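Local coordinates for protein cytochrome P450 (Rhodococcus erythropolis, PDB 3WEC) that probably hydroxylates the quinoline nitrogen of aurachin alkaloids as a haem-dependent monooxygenase, a step essential for their antibiotic activity, at residues 23-27 / 398-402; 49-53 / 330-335; 52-56 / 350-356; 300-306 / 323-329. One frame throughout, in Å; residues are numbered along the deposited sequence.

Contact 1 of 4, residues 23-27 / 398-402; sequences KADPY and GLRGP. With AUI (3-[(2E,6E,9R)-9-hydroxy-3,7,11-trimethyldodeca-2,6,10-trien-1-yl]-2-methylquinolin-4(1H)-one), chain C.
Arg-400 lays its guanidinium beneath the ring of Pro-26, whose CD sits 3.7 Å above the guanidinium plane, shifted toward the rim. Its edge faces the carbonyls of Lys-23 and Ala-24. NE donates to Lys-23 O at 2.9 Å in a straight bond (167°), with the carbonyl oxygen in the guanidinium plane, while NH1 makes a weak bond to Ala-24 O. CG stands anti to the backbone N (chi1 -171°), and the chain runs extended to NE, which carries the charge across to the loop 23-27. NH2 approaches the edge of the Tyr-27 ring, the two planes being perpendicular; Glu-297 joins them by a salt bridge to NH2 and a hydrogen bond with Tyr-27 OH. Lys-23 answers in the other direction: its bent chain brings NZ to 3.0 Å from Leu-399 O as a donor, tilted from the carbonyl plane. Beyond that carbonyl, Leu-399 CD1 lies 3.3 Å from AUI C16, and Gly-398 CA meets AUI C17 at 3.4 Å. The loop that leads into helix 27-36 is thus bonded to the loop between strands 384-387 and 407-410, which probably corresponds to substrate recognition site 6 of cytochromes P450.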
# COMPACT_ATOMS: atom_id res chain seq x y z
N LYS A 23 3.65 12.75 12.22
CA LYS A 23 3.25 12.64 10.80
C LYS A 23 4.33 13.15 9.84
O LYS A 23 4.83 12.37 9.02
CB LYS A 23 1.94 13.42 10.52
CG LYS A 23 0.78 12.62 9.93
CD LYS A 23 1.25 11.47 9.04
CE LYS A 23 0.18 10.40 8.87
NZ LYS A 23 0.83 9.05 8.69
N ALA A 24 4.69 14.44 9.97
CA ALA A 24 5.64 15.15 9.08
C ALA A 24 7.07 14.59 9.05
O ALA A 24 7.78 14.74 8.06
CB ALA A 24 5.68 16.63 9.42
N ASP A 25 7.52 14.03 10.17
CA ASP A 25 8.82 13.37 10.25
C ASP A 25 8.78 12.39 11.41
O ASP A 25 8.76 12.80 12.56
CB ASP A 25 10.00 14.34 10.39
CG ASP A 25 11.35 13.64 10.23
OD1 ASP A 25 12.39 14.27 10.53
OD2 ASP A 25 11.37 12.45 9.82
N PRO A 26 8.73 11.09 11.09
CA PRO A 26 8.64 10.10 12.14
C PRO A 26 9.97 9.40 12.42
O PRO A 26 10.10 8.74 13.45
CB PRO A 26 7.60 9.09 11.59
CG PRO A 26 7.30 9.50 10.20
CD PRO A 26 8.29 10.55 9.79
N TYR A 27 10.93 9.55 11.52
CA TYR A 27 12.21 8.82 11.60
C TYR A 27 13.07 9.09 12.83
O TYR A 27 13.56 8.14 13.44
CB TYR A 27 13.01 8.99 10.30
CG TYR A 27 12.14 8.60 9.13
CD1 TYR A 27 11.90 7.26 8.83
CD2 TYR A 27 11.50 9.59 8.37
CE1 TYR A 27 11.07 6.90 7.79
CE2 TYR A 27 10.65 9.24 7.33
CZ TYR A 27 10.44 7.90 7.04
OH TYR A 27 9.61 7.57 5.99
N GLY A 398 -1.78 4.16 9.32
CA GLY A 398 -0.65 3.37 8.83
C GLY A 398 0.01 3.82 7.52
O GLY A 398 1.09 3.35 7.16
N LEU A 399 -0.64 4.70 6.77
CA LEU A 399 -0.11 5.10 5.43
C LEU A 399 0.52 6.47 5.49
O LEU A 399 0.17 7.28 6.33
CB LEU A 399 -1.23 5.09 4.39
CG LEU A 399 -1.57 3.85 3.53
CD1 LEU A 399 -1.04 2.53 4.02
CD2 LEU A 399 -3.08 3.82 3.24
N ARG A 400 1.50 6.71 4.63
CA ARG A 400 2.16 8.01 4.60
C ARG A 400 2.47 8.46 3.18
O ARG A 400 3.07 7.73 2.37
CB ARG A 400 3.43 8.00 5.44
CG ARG A 400 4.04 9.38 5.63
CD ARG A 400 5.16 9.36 6.65
NE ARG A 400 5.76 10.67 6.82
CZ ARG A 400 6.83 11.09 6.16
NH1 ARG A 400 7.33 12.30 6.39
NH2 ARG A 400 7.41 10.30 5.29
N GLY A 401 1.99 9.66 2.90
CA GLY A 401 2.23 10.30 1.61
C GLY A 401 1.59 11.67 1.64
O GLY A 401 0.74 11.92 2.48
N PRO A 402 1.99 12.55 0.72
CA PRO A 402 1.50 13.93 0.68
C PRO A 402 0.03 14.07 0.21
O PRO A 402 -0.44 13.31 -0.66
CB PRO A 402 2.47 14.59 -0.31
CG PRO A 402 2.89 13.45 -1.21
CD PRO A 402 3.09 12.34 -0.24
O13 AUI C . -2.53 -5.36 5.36
C1 AUI C . -2.32 -4.77 4.27
C4 AUI C . -3.10 -5.18 3.09
C5 AUI C . -4.06 -6.18 3.18
C6 AUI C . -4.80 -6.54 2.06
C7 AUI C . -4.56 -5.84 0.87
C8 AUI C . -3.61 -4.82 0.73
C9 AUI C . -2.85 -4.44 1.82
N10 AUI C . -1.94 -3.42 1.73
C3 AUI C . -1.18 -3.00 2.77
C11 AUI C . -0.18 -1.87 2.60
C2 AUI C . -1.33 -3.66 4.11
C12 AUI C . -0.50 -3.19 5.28
C14 AUI C . -0.95 -1.77 5.65
C15 AUI C . -2.14 -1.18 5.94
C26 AUI C . -3.50 -1.85 5.95
C16 AUI C . -2.04 0.30 6.24
C17 AUI C . -2.44 0.76 7.64
C18 AUI C . -3.27 -0.24 8.39
C19 AUI C . -3.54 -0.22 9.71
C27 AUI C . -3.09 0.86 10.67
C20 AUI C . -4.41 -1.33 10.26
C21 AUI C . -3.67 -2.62 10.64
O28 AUI C . -4.68 -3.59 10.88
C22 AUI C . -2.77 -3.23 9.58
C23 AUI C . -3.04 -4.30 8.78
C24 AUI C . -1.96 -4.72 7.85
C25 AUI C . -4.32 -5.12 8.69

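Contact 2 of 4, residues 49-53 / 330-335; sequences VADYT and SGNREA
Ser-330 and Gly-331 of helix 328-333 meet Ala-50 to Tyr-52 where the chain leaves the sheet and enters helix 52-60; in P450 terms this joins helix K' to the start of helix B. Two hydrogen bonds span the gap. Ser-330 OG donates to Ala-50 O at 2.9 Å, approaching from the side of the carbonyl and 18° from its plane; Arg-34 NH1 is a further partner of that hydroxyl. Glu-334 OE2 accepts from Tyr-52 N at 2.8 Å, a weak bond because the N-H is bent well off the line (129°). That carboxylate therefore reaches the first turn of helix 52-60, next to the N-cap Asp-51, whose OD1 is bonded to Ser-54 OG. The two acidic groups remain apart, with Asp-51 OD1 5.1 Å from Glu-334 OE2. Backbone packing is close: Gly-331 CA lies 3.6 Å from Tyr-52 N, and the absence of a side chain lets the two main chains approach. The apolar part belongs to Tyr-52, whose CG is anti to its N (chi1 -177°), turning the ring along Ala-335. Ala-335 CA lies over one face, toward the rim, and Ala-335 CB is 3.8 Å from Tyr-52 CD1.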
# COMPACT_ATOMS: atom_id res chain seq x y z
N VAL A 49 6.47 -2.69 16.99
CA VAL A 49 7.75 -3.38 16.76
C VAL A 49 8.63 -2.59 15.78
O VAL A 49 8.17 -2.24 14.69
CB VAL A 49 7.53 -4.82 16.23
CG1 VAL A 49 8.85 -5.46 15.83
CG2 VAL A 49 6.83 -5.68 17.26
N ALA A 50 9.89 -2.32 16.17
CA ALA A 50 10.70 -1.31 15.48
C ALA A 50 11.98 -1.80 14.76
O ALA A 50 12.47 -1.15 13.83
CB ALA A 50 11.03 -0.15 16.44
N ASP A 51 12.52 -2.94 15.20
CA ASP A 51 13.78 -3.43 14.67
C ASP A 51 13.61 -4.34 13.48
O ASP A 51 12.78 -5.25 13.50
CB ASP A 51 14.59 -4.15 15.77
CG ASP A 51 13.83 -5.32 16.38
OD1 ASP A 51 14.39 -6.44 16.42
OD2 ASP A 51 12.67 -5.12 16.83
N TYR A 52 14.44 -4.13 12.46
CA TYR A 52 14.50 -5.04 11.31
C TYR A 52 14.26 -6.51 11.67
O TYR A 52 13.32 -7.12 11.18
CB TYR A 52 15.82 -4.93 10.52
CG TYR A 52 15.83 -5.82 9.26
CD1 TYR A 52 15.00 -5.53 8.17
CD2 TYR A 52 16.67 -6.96 9.18
CE1 TYR A 52 14.99 -6.33 7.03
CE2 TYR A 52 16.66 -7.78 8.03
CZ TYR A 52 15.82 -7.44 6.96
OH TYR A 52 15.79 -8.21 5.83
N THR A 53 15.09 -7.07 12.54
CA THR A 53 15.06 -8.53 12.68
C THR A 53 13.71 -9.06 13.19
O THR A 53 13.16 -9.98 12.59
CB THR A 53 16.25 -9.11 13.48
OG1 THR A 53 17.46 -8.48 13.05
CG2 THR A 53 16.37 -10.62 13.24
N SER A 330 10.45 1.85 10.13
CA SER A 330 11.54 1.76 11.10
C SER A 330 12.59 0.67 10.75
O SER A 330 13.76 0.98 10.58
CB SER A 330 10.97 1.53 12.49
OG SER A 330 11.95 1.69 13.45
N GLY A 331 12.15 -0.58 10.63
CA GLY A 331 13.03 -1.67 10.26
C GLY A 331 13.88 -1.32 9.06
O GLY A 331 15.07 -1.48 9.10
N ASN A 332 13.26 -0.80 8.00
CA ASN A 332 13.97 -0.42 6.79
C ASN A 332 15.22 0.45 7.00
O ASN A 332 16.22 0.28 6.28
CB ASN A 332 13.02 0.26 5.82
CG ASN A 332 12.06 -0.73 5.15
OD1 ASN A 332 12.21 -1.95 5.27
ND2 ASN A 332 11.04 -0.21 4.47
N ARG A 333 15.14 1.37 7.97
CA ARG A 333 16.21 2.33 8.22
C ARG A 333 17.47 1.62 8.74
O ARG A 333 18.58 2.15 8.66
CB ARG A 333 15.76 3.50 9.13
CG ARG A 333 14.76 4.47 8.49
CD ARG A 333 15.21 4.90 7.09
NE ARG A 333 14.33 5.89 6.46
CZ ARG A 333 14.46 7.20 6.65
NH1 ARG A 333 15.43 7.67 7.45
NH2 ARG A 333 13.64 8.05 6.04
N GLU A 334 17.30 0.38 9.20
CA GLU A 334 18.45 -0.48 9.56
C GLU A 334 18.56 -1.76 8.69
O GLU A 334 19.34 -2.65 9.02
CB GLU A 334 18.48 -0.79 11.08
CG GLU A 334 17.32 -1.65 11.60
CD GLU A 334 17.45 -2.04 13.06
OE1 GLU A 334 18.15 -1.34 13.80
OE2 GLU A 334 16.86 -3.07 13.47
N ALA A 335 17.82 -1.84 7.59
CA ALA A 335 17.88 -3.03 6.70
C ALA A 335 19.18 -3.11 5.88
O ALA A 335 19.59 -4.20 5.46
CB ALA A 335 16.65 -3.11 5.81

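Contact 3 of 4, residues 52-56 / 350-356; sequences YTSCD and SSLSYGR. With HEM (protoporphyrin IX containing Fe), chain B.
Arg-356 spends both terminal nitrogens on a single oxygen, the phenol of Tyr-52. NH2 donates to Tyr-52 OH at 2.9 Å and NH1 at 3.1 Å, both with the oxygen almost in the guanidinium plane, while the tyrosine ring is turned 76° against that plane. NH1 is shared: it also forms a salt bridge with Asp-56 OD1 at 2.8 Å, the carboxylate standing 79° to the guanidinium. A bend at chi2 (98°) swings the arginine chain back toward helix 52-60 to make this three-way junction, beside which Ser-350 OG lies 3.0 Å from Tyr-52 OH. Leu-352 fills the ground between, its CD1 touching Cys-55 CB at 3.6 Å and its CG above one guanidinium face. The segment 350-356 opens the haem-binding loop of the P450 fold, with Tyr-354 at the position of the phenylalanine in the FxxGx(H/R)xCxG signature and Cys-361 further on as the axial ligand. A type I turn from Leu-352 to Gly-355 bends the loop, and Ser-351 OG accepts from Ser-353 N in an ST turn. These bends bring Tyr-354 CE1 to 3.5 Å from HEM C3B. Gly-355, at positive phi, sets its CA 3.2 Å from HEM O2A, a propionate oxygen. A water lies 2.5 Å from the iron.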
# COMPACT_ATOMS: atom_id res chain seq x y z
N TYR A 52 14.44 -4.13 12.46
CA TYR A 52 14.50 -5.04 11.31
C TYR A 52 14.26 -6.51 11.67
O TYR A 52 13.32 -7.12 11.18
CB TYR A 52 15.82 -4.93 10.52
CG TYR A 52 15.83 -5.82 9.26
CD1 TYR A 52 15.00 -5.53 8.17
CD2 TYR A 52 16.67 -6.96 9.18
CE1 TYR A 52 14.99 -6.33 7.03
CE2 TYR A 52 16.66 -7.78 8.03
CZ TYR A 52 15.82 -7.44 6.96
OH TYR A 52 15.79 -8.21 5.83
N THR A 53 15.09 -7.07 12.54
CA THR A 53 15.06 -8.53 12.68
C THR A 53 13.71 -9.06 13.19
O THR A 53 13.16 -9.98 12.59
CB THR A 53 16.25 -9.11 13.48
OG1 THR A 53 17.46 -8.48 13.05
CG2 THR A 53 16.37 -10.62 13.24
N SER A 54 13.17 -8.44 14.25
CA SER A 54 11.85 -8.83 14.81
C SER A 54 10.72 -8.56 13.83
O SER A 54 9.77 -9.35 13.72
CB SER A 54 11.56 -8.11 16.15
OG SER A 54 12.66 -8.19 17.06
N CYS A 55 10.80 -7.42 13.13
CA CYS A 55 9.82 -7.09 12.06
C CYS A 55 9.70 -8.23 11.04
O CYS A 55 8.57 -8.70 10.76
CB CYS A 55 10.20 -5.80 11.35
SG CYS A 55 9.73 -4.25 12.16
N ASP A 56 10.84 -8.68 10.51
CA ASP A 56 10.88 -9.77 9.52
C ASP A 56 10.31 -10.99 10.17
O ASP A 56 9.39 -11.61 9.65
CB ASP A 56 12.32 -10.07 9.05
CG ASP A 56 12.43 -11.38 8.27
OD1 ASP A 56 12.58 -11.36 7.04
OD2 ASP A 56 12.34 -12.45 8.89
N SER A 350 17.60 -4.39 0.63
CA SER A 350 16.79 -5.27 1.46
C SER A 350 15.76 -4.32 2.03
O SER A 350 16.13 -3.20 2.45
CB SER A 350 17.68 -5.87 2.57
OG SER A 350 16.94 -6.58 3.55
N SER A 351 14.48 -4.73 2.02
CA SER A 351 13.39 -3.83 2.41
C SER A 351 12.19 -4.62 2.96
O SER A 351 11.93 -5.75 2.51
CB SER A 351 12.96 -2.95 1.21
OG SER A 351 11.67 -2.36 1.37
N LEU A 352 11.51 -4.04 3.95
CA LEU A 352 10.25 -4.60 4.45
C LEU A 352 8.98 -3.97 3.83
O LEU A 352 7.88 -4.31 4.23
CB LEU A 352 10.18 -4.50 5.98
CG LEU A 352 11.29 -5.21 6.75
CD1 LEU A 352 11.31 -4.64 8.15
CD2 LEU A 352 11.08 -6.72 6.76
N SER A 353 9.12 -3.12 2.82
CA SER A 353 7.97 -2.34 2.35
C SER A 353 6.78 -3.13 1.74
O SER A 353 5.68 -2.62 1.67
CB SER A 353 8.41 -1.17 1.47
OG SER A 353 9.33 -0.40 2.23
N TYR A 354 7.06 -4.38 1.32
CA TYR A 354 6.05 -5.25 0.76
C TYR A 354 5.61 -6.39 1.71
O TYR A 354 4.81 -7.24 1.32
CB TYR A 354 6.56 -5.82 -0.55
CG TYR A 354 6.63 -4.89 -1.76
CD1 TYR A 354 5.48 -4.20 -2.22
CD2 TYR A 354 7.84 -4.74 -2.49
CE1 TYR A 354 5.51 -3.40 -3.36
CE2 TYR A 354 7.88 -3.94 -3.65
CZ TYR A 354 6.70 -3.25 -4.05
OH TYR A 354 6.68 -2.47 -5.17
N GLY A 355 6.11 -6.39 2.94
CA GLY A 355 5.76 -7.42 3.90
C GLY A 355 6.70 -8.58 3.59
O GLY A 355 7.54 -8.44 2.70
N ARG A 356 6.57 -9.70 4.29
CA ARG A 356 7.40 -10.90 4.05
C ARG A 356 6.58 -12.15 4.40
O ARG A 356 5.71 -12.10 5.29
CB ARG A 356 8.69 -10.87 4.91
CG ARG A 356 10.00 -10.62 4.15
CD ARG A 356 10.38 -9.17 4.26
NE ARG A 356 11.63 -8.74 3.63
CZ ARG A 356 12.78 -8.66 4.28
NH1 ARG A 356 12.85 -9.07 5.54
NH2 ARG A 356 13.88 -8.20 3.66
CHA HEM B . -0.48 -6.80 0.67
CHB HEM B . 2.65 -2.96 0.35
CHC HEM B . 1.25 -2.19 -4.29
CHD HEM B . -2.07 -5.98 -3.87
C1A HEM B . 0.47 -5.74 0.92
C2A HEM B . 1.03 -5.51 2.29
C3A HEM B . 1.94 -4.40 2.16
C4A HEM B . 1.82 -4.04 0.75
CMA HEM B . 2.79 -3.75 3.27
CAA HEM B . 0.83 -6.24 3.63
CBA HEM B . 1.87 -7.37 3.58
CGA HEM B . 2.02 -8.07 4.94
O1A HEM B . 1.08 -8.08 5.79
O2A HEM B . 3.09 -8.70 5.17
C1B HEM B . 2.50 -2.41 -1.00
C2B HEM B . 3.42 -1.36 -1.42
C3B HEM B . 2.96 -1.14 -2.76
C4B HEM B . 1.86 -2.08 -2.97
CMB HEM B . 4.51 -0.62 -0.68
CAB HEM B . 3.57 -0.13 -3.66
CBB HEM B . 2.78 0.65 -4.37
C1C HEM B . 0.25 -3.19 -4.60
C2C HEM B . -0.52 -3.18 -5.85
C3C HEM B . -1.48 -4.29 -5.69
C4C HEM B . -1.27 -4.88 -4.38
CMC HEM B . -0.30 -2.21 -6.99
CAC HEM B . -2.55 -4.76 -6.63
CBC HEM B . -2.62 -4.37 -7.88
C1D HEM B . -1.97 -6.52 -2.51
C2D HEM B . -2.72 -7.72 -2.14
C3D HEM B . -2.27 -7.98 -0.76
C4D HEM B . -1.25 -6.94 -0.55
CMD HEM B . -3.77 -8.43 -2.96
CAD HEM B . -2.73 -9.06 0.18
CBD HEM B . -1.69 -10.20 0.07
CGD HEM B . -2.01 -11.38 0.94
O1D HEM B . -1.71 -12.52 0.48
O2D HEM B . -2.57 -11.18 2.07
NA HEM B . 1.04 -4.89 -0.13
NB HEM B . 1.62 -2.90 -1.92
NC HEM B . -0.15 -4.24 -3.73
ND HEM B . -1.06 -6.09 -1.59
FE HEM B . 0.18 -4.42 -1.84
O HOH W 1 -1.20 -2.55 -0.99

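Contact 4 of 4, residues 300-306 / 323-329; sequences AHEAGRI and AVMVLLA. With AUI (3-[(2E,6E,9R)-9-hydroxy-3,7,11-trimethyldodeca-2,6,10-trien-1-yl]-2-methylquinolin-4(1H)-one), chain C.
Glu-302 crosses Met-325 at a slant and runs alongside Leu-327 at the end of an antiparallel strand pair. Its CB lies 3.6 Å from Val-326 O. With CG between the backbone N and the carbonyl carbon (chi1 46°), the next atom comes to 4.2 Å from AUI C27, and CD draws up to Met-325 CG. At the tip OE1 lies 3.2 Å from Met-325 CG and borders Leu-327 CD1, while OE2 reaches AUI C27 at 3.2 Å. Behind this side chain the strands 303-306 and 323-326 zip together through two hydrogen-bonded pairs, Ala-303 with Val-326 and Arg-305 with Val-324, each exchanging two backbone bonds. Val-326 O also takes Leu-328 N, closing an inverse gamma turn at Leu-327 just before helix 328-333. There Ala-329 CB sits over the centre of the His-301 ring, a CH-pi contact 3.3 Å from the centroid, while His-301 ND1 is bonded to Tyr-30 OH. Leu-328 CD2 packs on Ala-303 CB at 3.9 Å, on the sheet face that also bears Arg-305. Arg-305 bends at chi2 so that NH1 donates to Gly-304 O at 2.9 Å, and the same nitrogen is bonded to the haem propionate O1A. The chemistry divides by face: an arginine bonded to the haem on one, and on the other a wall that meets the isoprenoid chain mainly through van der Waals contacts, which suggests that shape accounts for much of the fit here; Lys-66 supplies a hydrogen bond to the ligand.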
# COMPACT_ATOMS: atom_id res chain seq x y z
N ALA A 300 3.40 2.51 3.13
CA ALA A 300 2.83 1.98 4.35
C ALA A 300 3.91 1.88 5.43
O ALA A 300 4.85 1.11 5.27
CB ALA A 300 2.19 0.62 4.11
N HIS A 301 3.76 2.64 6.51
CA HIS A 301 4.70 2.57 7.66
C HIS A 301 4.44 1.41 8.58
O HIS A 301 5.33 1.01 9.34
CB HIS A 301 4.74 3.92 8.43
CG HIS A 301 5.65 4.94 7.79
ND1 HIS A 301 6.42 5.80 8.51
CD2 HIS A 301 5.90 5.23 6.44
CE1 HIS A 301 7.12 6.59 7.66
NE2 HIS A 301 6.79 6.25 6.40
N GLU A 302 3.22 0.87 8.53
CA GLU A 302 2.89 -0.38 9.25
C GLU A 302 2.13 -1.49 8.51
O GLU A 302 1.31 -1.24 7.61
CB GLU A 302 2.20 -0.09 10.56
CG GLU A 302 1.10 0.93 10.52
CD GLU A 302 0.80 1.42 11.93
OE1 GLU A 302 1.76 1.55 12.71
OE2 GLU A 302 -0.39 1.64 12.27
N ALA A 303 2.47 -2.73 8.90
CA ALA A 303 1.71 -3.94 8.59
C ALA A 303 1.13 -4.44 9.93
O ALA A 303 1.70 -4.16 10.99
CB ALA A 303 2.63 -4.98 8.00
N GLY A 304 -0.00 -5.15 9.91
CA GLY A 304 -0.63 -5.61 11.15
C GLY A 304 -0.65 -7.12 11.32
O GLY A 304 -0.81 -7.84 10.33
N ARG A 305 -0.47 -7.61 12.55
CA ARG A 305 -0.63 -9.03 12.85
C ARG A 305 -1.43 -9.26 14.12
O ARG A 305 -1.55 -8.36 14.96
CB ARG A 305 0.71 -9.77 12.98
CG ARG A 305 1.49 -9.98 11.70
CD ARG A 305 0.72 -10.75 10.64
NE ARG A 305 1.55 -10.99 9.46
CZ ARG A 305 1.68 -10.16 8.42
NH1 ARG A 305 1.04 -8.98 8.38
NH2 ARG A 305 2.47 -10.52 7.42
N ILE A 306 -1.97 -10.47 14.22
CA ILE A 306 -2.65 -10.95 15.39
C ILE A 306 -1.90 -12.22 15.75
O ILE A 306 -1.68 -13.08 14.89
CB ILE A 306 -4.13 -11.31 15.11
CG1 ILE A 306 -4.86 -10.17 14.37
CG2 ILE A 306 -4.84 -11.73 16.39
CD1 ILE A 306 -5.04 -8.89 15.17
N ALA A 323 -2.94 -7.62 19.14
CA ALA A 323 -2.59 -6.97 17.88
C ALA A 323 -1.14 -6.48 17.94
O ALA A 323 -0.68 -5.99 18.98
CB ALA A 323 -3.53 -5.81 17.61
N VAL A 324 -0.43 -6.64 16.84
CA VAL A 324 0.97 -6.27 16.72
C VAL A 324 1.11 -5.42 15.47
O VAL A 324 0.72 -5.83 14.36
CB VAL A 324 1.89 -7.51 16.61
CG1 VAL A 324 3.32 -7.10 16.30
CG2 VAL A 324 1.83 -8.33 17.89
N MET A 325 1.63 -4.22 15.67
CA MET A 325 1.85 -3.25 14.64
C MET A 325 3.30 -3.37 14.21
O MET A 325 4.21 -3.09 15.01
CB MET A 325 1.63 -1.88 15.26
CG MET A 325 0.78 -0.96 14.45
SD MET A 325 -0.90 -1.62 14.38
CE MET A 325 -1.63 -0.49 15.57
N VAL A 326 3.56 -3.78 12.99
CA VAL A 326 4.94 -3.97 12.56
C VAL A 326 5.43 -2.72 11.82
O VAL A 326 4.91 -2.42 10.75
CB VAL A 326 5.10 -5.22 11.68
CG1 VAL A 326 6.49 -5.30 11.09
CG2 VAL A 326 4.80 -6.47 12.49
N LEU A 327 6.42 -2.02 12.37
CA LEU A 327 6.90 -0.76 11.74
C LEU A 327 7.88 -0.99 10.61
O LEU A 327 9.09 -0.90 10.80
CB LEU A 327 7.55 0.16 12.77
CG LEU A 327 6.79 1.30 13.47
CD1 LEU A 327 5.28 1.09 13.58
CD2 LEU A 327 7.43 1.48 14.82
N LEU A 328 7.34 -1.29 9.45
CA LEU A 328 8.10 -1.47 8.22
C LEU A 328 9.08 -0.32 7.97
O LEU A 328 10.24 -0.56 7.60
CB LEU A 328 7.13 -1.58 7.05
CG LEU A 328 5.92 -2.52 7.11
CD1 LEU A 328 5.17 -2.38 5.80
CD2 LEU A 328 6.34 -3.98 7.27
N ALA A 329 8.61 0.91 8.20
CA ALA A 329 9.38 2.13 7.94
C ALA A 329 10.62 2.21 8.86
O ALA A 329 11.71 2.58 8.39
CB ALA A 329 8.49 3.36 8.10
O13 AUI C . -2.53 -5.36 5.36
C1 AUI C . -2.32 -4.77 4.27
C4 AUI C . -3.10 -5.18 3.09
C5 AUI C . -4.06 -6.18 3.18
C6 AUI C . -4.80 -6.54 2.06
C7 AUI C . -4.56 -5.84 0.87
C8 AUI C . -3.61 -4.82 0.73
C9 AUI C . -2.85 -4.44 1.82
N10 AUI C . -1.94 -3.42 1.73
C3 AUI C . -1.18 -3.00 2.77
C11 AUI C . -0.18 -1.87 2.60
C2 AUI C . -1.33 -3.66 4.11
C12 AUI C . -0.50 -3.19 5.28
C14 AUI C . -0.95 -1.77 5.65
C15 AUI C . -2.14 -1.18 5.94
C26 AUI C . -3.50 -1.85 5.95
C16 AUI C . -2.04 0.30 6.24
C17 AUI C . -2.44 0.76 7.64
C18 AUI C . -3.27 -0.24 8.39
C19 AUI C . -3.54 -0.22 9.71
C27 AUI C . -3.09 0.86 10.67
C20 AUI C . -4.41 -1.33 10.26
C21 AUI C . -3.67 -2.62 10.64
O28 AUI C . -4.68 -3.59 10.88
C22 AUI C . -2.77 -3.23 9.58
C23 AUI C . -3.04 -4.30 8.78
C24 AUI C . -1.96 -4.72 7.85
C25 AUI C . -4.32 -5.12 8.69

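In the fold
From the N terminus, residues 23-27 come first, and contact 1 closes the widest loop by reaching 398-402. Within it, the chain near residue 52 starts two further loops: contact 2 returns at 330-335 and contact 3 at 350-356, sharing Tyr-52 and Thr-53. Contact 4, the short loop from 300-306 to 323-329, nests inside all three. Helix 52-60 is thereby tied to helix 328-333 and to the haem-binding loop, with Asn-332 bridging contacts 2 and 3 through Leu-352 N. Val-49 joins contact 2 to the sheet of contact 4 by backbone hydrogen bonds, and Gly-398 O bonds His-301 N between contacts 1 and 4, both of which touch AUI.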